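Local coordinates for protein benzyl alcohol dehydrogenase (Acinetobacter calcoaceticus, PDB 1F8F) that probably oxidises benzyl alcohol and related aromatic alcohols to their aldehydes, using NAD as hydride acceptor and zinc at its active site, at residues V38-D52 with S358-A371. Residues are numbered along the deposited sequence; the frame is centred on the assembly and turned at random.
Sequences VVATGMCHTDLIVRD and SRKGITLKPIIKIA. Unlike the reference sequence in segment 358-371: Arg359 (reference His). With ZN (zinc ion), chain B; NAD (nicotinamide-adenine-dinucleotide), chain F; EOH (ethanol), chain G.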
# COMPACT_ATOMS: atom_id res chain seq x y z
N VAL A 38 -24.01 -8.53 -32.02
CA VAL A 38 -24.52 -7.72 -30.92
C VAL A 38 -25.99 -7.93 -30.51
O VAL A 38 -26.91 -7.78 -31.33
CB VAL A 38 -24.27 -6.25 -31.30
CG1 VAL A 38 -24.77 -5.25 -30.26
CG2 VAL A 38 -22.79 -5.99 -31.61
N VAL A 39 -26.26 -8.19 -29.23
CA VAL A 39 -27.62 -8.32 -28.71
C VAL A 39 -28.15 -6.96 -28.28
O VAL A 39 -29.24 -6.53 -28.71
CB VAL A 39 -27.71 -9.36 -27.59
CG1 VAL A 39 -29.06 -9.46 -26.90
CG2 VAL A 39 -27.37 -10.77 -28.12
N ALA A 40 -27.32 -6.18 -27.52
CA ALA A 40 -27.69 -4.84 -27.10
C ALA A 40 -26.49 -4.01 -26.62
O ALA A 40 -25.47 -4.53 -26.21
CB ALA A 40 -28.79 -4.91 -26.01
N THR A 41 -26.62 -2.68 -26.72
CA THR A 41 -25.52 -1.78 -26.44
C THR A 41 -25.96 -0.61 -25.57
O THR A 41 -26.86 0.11 -26.00
CB THR A 41 -24.95 -1.15 -27.72
OG1 THR A 41 -24.49 -2.18 -28.60
CG2 THR A 41 -23.72 -0.25 -27.48
N GLY A 42 -25.29 -0.41 -24.44
CA GLY A 42 -25.65 0.73 -23.60
C GLY A 42 -25.34 2.09 -24.20
O GLY A 42 -24.48 2.20 -25.07
N MET A 43 -25.99 3.15 -23.73
CA MET A 43 -25.78 4.51 -24.18
C MET A 43 -25.22 5.34 -23.01
O MET A 43 -25.71 5.32 -21.89
CB MET A 43 -27.03 5.27 -24.65
CG MET A 43 -26.65 6.63 -25.26
SD MET A 43 -28.19 7.57 -25.65
CE MET A 43 -28.75 6.63 -27.06
N CYS A 44 -24.20 6.10 -23.31
CA CYS A 44 -23.44 6.89 -22.34
C CYS A 44 -23.25 8.29 -22.85
O CYS A 44 -23.11 8.64 -24.02
CB CYS A 44 -22.13 6.13 -22.05
SG CYS A 44 -20.73 7.04 -21.39
N HIS A 45 -23.15 9.21 -21.91
CA HIS A 45 -22.95 10.62 -22.06
C HIS A 45 -21.88 10.95 -23.08
O HIS A 45 -22.00 11.78 -23.98
CB HIS A 45 -22.65 11.17 -20.64
CG HIS A 45 -22.72 12.67 -20.68
ND1 HIS A 45 -21.66 13.48 -20.33
CD2 HIS A 45 -23.73 13.48 -21.09
CE1 HIS A 45 -22.01 14.75 -20.50
NE2 HIS A 45 -23.26 14.77 -20.96
N THR A 46 -20.78 10.19 -23.01
CA THR A 46 -19.68 10.24 -23.92
C THR A 46 -20.06 10.02 -25.37
O THR A 46 -19.42 10.67 -26.23
CB THR A 46 -18.55 9.29 -23.47
OG1 THR A 46 -18.20 9.58 -22.10
CG2 THR A 46 -17.33 9.53 -24.34
N ASP A 47 -21.07 9.21 -25.71
CA ASP A 47 -21.42 9.10 -27.14
C ASP A 47 -21.93 10.47 -27.64
O ASP A 47 -21.68 10.93 -28.74
CB ASP A 47 -22.42 8.01 -27.44
CG ASP A 47 -22.13 6.57 -27.21
OD1 ASP A 47 -21.84 5.73 -28.11
OD2 ASP A 47 -22.20 6.14 -26.02
N LEU A 48 -22.66 11.13 -26.76
CA LEU A 48 -23.27 12.42 -27.01
C LEU A 48 -22.29 13.56 -27.15
O LEU A 48 -22.34 14.32 -28.11
CB LEU A 48 -24.26 12.70 -25.89
CG LEU A 48 -25.46 11.73 -25.84
CD1 LEU A 48 -26.49 12.26 -24.87
CD2 LEU A 48 -26.01 11.50 -27.23
N ILE A 49 -21.34 13.64 -26.21
CA ILE A 49 -20.31 14.67 -26.28
C ILE A 49 -19.47 14.49 -27.54
O ILE A 49 -18.92 15.53 -27.89
CB ILE A 49 -19.39 14.80 -25.05
CG1 ILE A 49 -18.54 13.54 -24.83
CG2 ILE A 49 -20.13 15.12 -23.77
CD1 ILE A 49 -17.30 13.41 -25.71
N VAL A 50 -19.32 13.36 -28.21
CA VAL A 50 -18.54 13.15 -29.42
C VAL A 50 -19.25 13.57 -30.70
O VAL A 50 -18.69 13.91 -31.75
CB VAL A 50 -18.20 11.65 -29.50
CG1 VAL A 50 -17.67 11.12 -30.83
CG2 VAL A 50 -17.18 11.31 -28.41
N ARG A 51 -20.58 13.54 -30.65
CA ARG A 51 -21.48 13.92 -31.73
C ARG A 51 -21.46 15.45 -31.86
O ARG A 51 -21.21 16.02 -32.91
CB ARG A 51 -22.83 13.31 -31.34
CG ARG A 51 -24.02 13.82 -32.12
CD ARG A 51 -25.34 13.86 -31.39
NE ARG A 51 -25.32 14.70 -30.20
CZ ARG A 51 -26.25 14.72 -29.26
NH1 ARG A 51 -27.27 13.85 -29.33
NH2 ARG A 51 -26.17 15.51 -28.20
N ASP A 52 -21.48 16.06 -30.67
CA ASP A 52 -21.39 17.50 -30.51
C ASP A 52 -19.96 18.01 -30.59
O ASP A 52 -19.65 19.18 -30.37
CB ASP A 52 -21.99 17.93 -29.17
CG ASP A 52 -23.45 17.57 -29.02
OD1 ASP A 52 -24.05 17.11 -30.01
OD2 ASP A 52 -23.95 17.76 -27.88
N SER A 358 -31.85 10.77 -21.62
CA SER A 358 -30.73 10.80 -20.67
C SER A 358 -30.36 12.26 -20.39
O SER A 358 -30.26 12.65 -19.22
CB SER A 358 -29.56 9.94 -21.09
OG SER A 358 -29.19 10.17 -22.43
N ARG A 359 -30.32 13.10 -21.42
CA ARG A 359 -30.04 14.52 -21.20
C ARG A 359 -31.08 15.18 -20.31
O ARG A 359 -30.67 16.03 -19.52
CB ARG A 359 -29.83 15.21 -22.53
CG ARG A 359 -30.00 16.71 -22.53
CD ARG A 359 -29.34 17.35 -23.74
NE ARG A 359 -28.68 18.61 -23.35
CZ ARG A 359 -27.79 19.26 -24.09
NH1 ARG A 359 -27.44 18.76 -25.27
NH2 ARG A 359 -27.24 20.41 -23.68
N LYS A 360 -32.37 14.87 -20.32
CA LYS A 360 -33.30 15.51 -19.40
C LYS A 360 -33.32 14.83 -18.02
O LYS A 360 -33.98 15.35 -17.12
CB LYS A 360 -34.74 15.58 -19.92
CG LYS A 360 -34.91 16.40 -21.20
CD LYS A 360 -36.28 16.17 -21.81
CE LYS A 360 -36.50 16.84 -23.16
NZ LYS A 360 -37.59 16.18 -23.95
N GLY A 361 -32.63 13.72 -17.81
CA GLY A 361 -32.57 13.04 -16.55
C GLY A 361 -33.67 12.07 -16.21
O GLY A 361 -33.61 11.55 -15.08
N ILE A 362 -34.62 11.72 -17.10
CA ILE A 362 -35.60 10.71 -16.71
C ILE A 362 -35.00 9.31 -16.88
O ILE A 362 -35.43 8.39 -16.21
CB ILE A 362 -36.98 10.70 -17.38
CG1 ILE A 362 -36.87 10.75 -18.91
CG2 ILE A 362 -37.90 11.81 -16.87
CD1 ILE A 362 -36.95 9.36 -19.50
N THR A 363 -34.05 9.16 -17.78
CA THR A 363 -33.44 7.84 -17.98
C THR A 363 -31.98 7.88 -17.54
O THR A 363 -31.18 8.60 -18.18
CB THR A 363 -33.52 7.40 -19.45
OG1 THR A 363 -34.90 7.17 -19.79
CG2 THR A 363 -32.75 6.14 -19.75
N LEU A 364 -31.69 7.02 -16.57
CA LEU A 364 -30.36 6.90 -16.00
C LEU A 364 -29.39 6.20 -16.96
O LEU A 364 -28.34 6.74 -17.26
CB LEU A 364 -30.31 6.13 -14.68
CG LEU A 364 -30.67 6.80 -13.35
CD1 LEU A 364 -29.55 7.73 -12.91
CD2 LEU A 364 -31.99 7.56 -13.44
N LYS A 365 -29.76 5.02 -17.40
CA LYS A 365 -28.96 4.23 -18.34
C LYS A 365 -29.79 3.57 -19.44
O LYS A 365 -30.22 2.43 -19.29
CB LYS A 365 -28.14 3.16 -17.55
CG LYS A 365 -27.43 2.13 -18.40
CD LYS A 365 -26.42 2.78 -19.36
CE LYS A 365 -25.28 3.49 -18.64
NZ LYS A 365 -24.34 4.19 -19.60
N PRO A 366 -29.85 4.15 -20.61
CA PRO A 366 -30.51 3.52 -21.78
C PRO A 366 -29.72 2.36 -22.33
O PRO A 366 -28.48 2.30 -22.24
CB PRO A 366 -30.63 4.64 -22.78
CG PRO A 366 -30.05 5.91 -22.18
CD PRO A 366 -29.25 5.48 -20.96
N ILE A 367 -30.35 1.36 -22.93
CA ILE A 367 -29.83 0.17 -23.58
C ILE A 367 -30.57 -0.06 -24.91
O ILE A 367 -31.80 -0.08 -24.97
CB ILE A 367 -29.84 -1.12 -22.79
CG1 ILE A 367 -29.12 -0.99 -21.44
CG2 ILE A 367 -29.11 -2.20 -23.63
CD1 ILE A 367 -28.90 -2.27 -20.65
N ILE A 368 -29.86 0.19 -26.01
CA ILE A 368 -30.41 0.03 -27.35
C ILE A 368 -30.45 -1.45 -27.68
O ILE A 368 -29.40 -2.11 -27.84
CB ILE A 368 -29.60 0.86 -28.40
CG1 ILE A 368 -29.46 2.30 -28.00
CG2 ILE A 368 -30.33 0.85 -29.76
CD1 ILE A 368 -28.27 2.92 -27.34
N LYS A 369 -31.64 -2.04 -27.75
CA LYS A 369 -31.82 -3.44 -28.17
C LYS A 369 -31.66 -3.51 -29.70
O LYS A 369 -32.32 -2.74 -30.38
CB LYS A 369 -33.15 -4.07 -27.85
CG LYS A 369 -33.35 -4.54 -26.42
CD LYS A 369 -34.73 -5.24 -26.36
CE LYS A 369 -35.19 -5.28 -24.90
NZ LYS A 369 -36.00 -6.49 -24.60
N ILE A 370 -30.75 -4.34 -30.16
CA ILE A 370 -30.34 -4.46 -31.53
C ILE A 370 -30.69 -5.78 -32.22
O ILE A 370 -31.37 -5.72 -33.23
CB ILE A 370 -28.82 -4.18 -31.58
CG1 ILE A 370 -28.61 -2.70 -31.25
CG2 ILE A 370 -28.24 -4.53 -32.94
CD1 ILE A 370 -27.18 -2.26 -31.02
N ALA A 371 -30.33 -6.93 -31.65
CA ALA A 371 -30.76 -8.23 -32.12
C ALA A 371 -32.25 -8.42 -31.81
O ALA A 371 -32.77 -7.67 -30.93
CB ALA A 371 -30.04 -9.38 -31.42
OXT ALA A 371 -32.87 -9.35 -32.36
ZN ZN B . -18.68 5.76 -21.41
PA NAD F . -25.43 11.38 -16.28
O1A NAD F . -26.26 10.13 -16.22
O2A NAD F . -25.91 12.48 -17.13
O5B NAD F . -25.05 11.85 -14.81
C5B NAD F . -24.46 13.08 -14.32
C4B NAD F . -25.36 13.72 -13.27
O4B NAD F . -24.79 15.03 -12.89
C3B NAD F . -26.82 14.00 -13.66
O3B NAD F . -27.73 13.23 -12.88
C2B NAD F . -27.06 15.48 -13.39
O2B NAD F . -28.30 15.80 -12.76
C1B NAD F . -25.88 15.82 -12.47
N9A NAD F . -25.48 17.22 -12.48
C8A NAD F . -25.13 18.01 -13.55
N7A NAD F . -24.81 19.25 -13.20
C5A NAD F . -24.97 19.26 -11.83
C6A NAD F . -24.80 20.27 -10.86
N6A NAD F . -24.40 21.51 -11.10
N1A NAD F . -25.04 19.93 -9.56
C2A NAD F . -25.45 18.66 -9.27
N3A NAD F . -25.63 17.67 -10.09
C4A NAD F . -25.39 18.03 -11.37
O3 NAD F . -23.96 10.90 -16.80
PN NAD F . -23.21 9.55 -16.40
O1N NAD F . -23.41 9.25 -14.97
O2N NAD F . -23.65 8.48 -17.30
O5D NAD F . -21.69 10.02 -16.73
C5D NAD F . -20.99 10.84 -15.77
C4D NAD F . -19.82 11.57 -16.31
O4D NAD F . -18.59 10.77 -16.30
C3D NAD F . -19.84 12.30 -17.66
O3D NAD F . -18.94 13.42 -17.59
C2D NAD F . -19.17 11.24 -18.54
O2D NAD F . -18.76 11.71 -19.82
C1D NAD F . -18.00 10.95 -17.59
N1N NAD F . -17.39 9.66 -17.90
C2N NAD F . -16.10 9.51 -17.52
C3N NAD F . -15.50 8.29 -17.73
C7N NAD F . -14.01 7.98 -17.32
O7N NAD F . -13.53 6.88 -17.57
N7N NAD F . -13.36 9.02 -16.67
C4N NAD F . -16.22 7.20 -18.31
C5N NAD F . -17.61 7.34 -18.10
C6N NAD F . -18.28 8.54 -17.91
C1 EOH G . -15.56 7.05 -21.30
C2 EOH G . -14.55 8.10 -21.08
O EOH G . -16.93 7.42 -21.36
O HOH W 1 -32.02 -7.33 -28.29
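In the GroES-like catalytic domain of this zinc-dependent alcohol dehydrogenase, the C-terminal strand 365-369 runs antiparallel to strand 40-42, just ahead of the zinc ligand Cys44. Thr41 and Ile368 form the hydrogen-bonded pair, Thr41 N reaching Ile368 O at 3.1 Å and Ile368 N returning to Thr41 O at 3.0 Å. Beyond Lys369 the chain end is held by Val39 O, which accepts from both Ile370 N and Ala371 N, the two coming from one face of its carbonyl plane, and a water joins it to Ala371 O. At the other end Met43 N donates to Pro366 O (3.0 Å). Lys365 kinks twice along its chain (chi2 60°, chi3 64°), bringing NZ to 2.9 Å from Met43 O, well out of the carbonyl plane; NZ also forms a salt bridge with Glu66. Met43 stretches out with CG anti to the backbone N (chi1 -173°), then bends at chi3, and its CE meets Ile368 CD1 at 3.8 Å. On the face of the sheet opposite Thr41 and Ile368, Ala40 CB packs on Ile367 CG2 at 3.6 Å. Cys44 SG binds zinc with His65 and Cys173, and Thr46 OG1 donates to a zinc-bound ethanol. Strand 343-347 flanks 365-369 in parallel, strand 66-74 pairs with 33-42, and helix 351-360 packs against Met43 and Leu48.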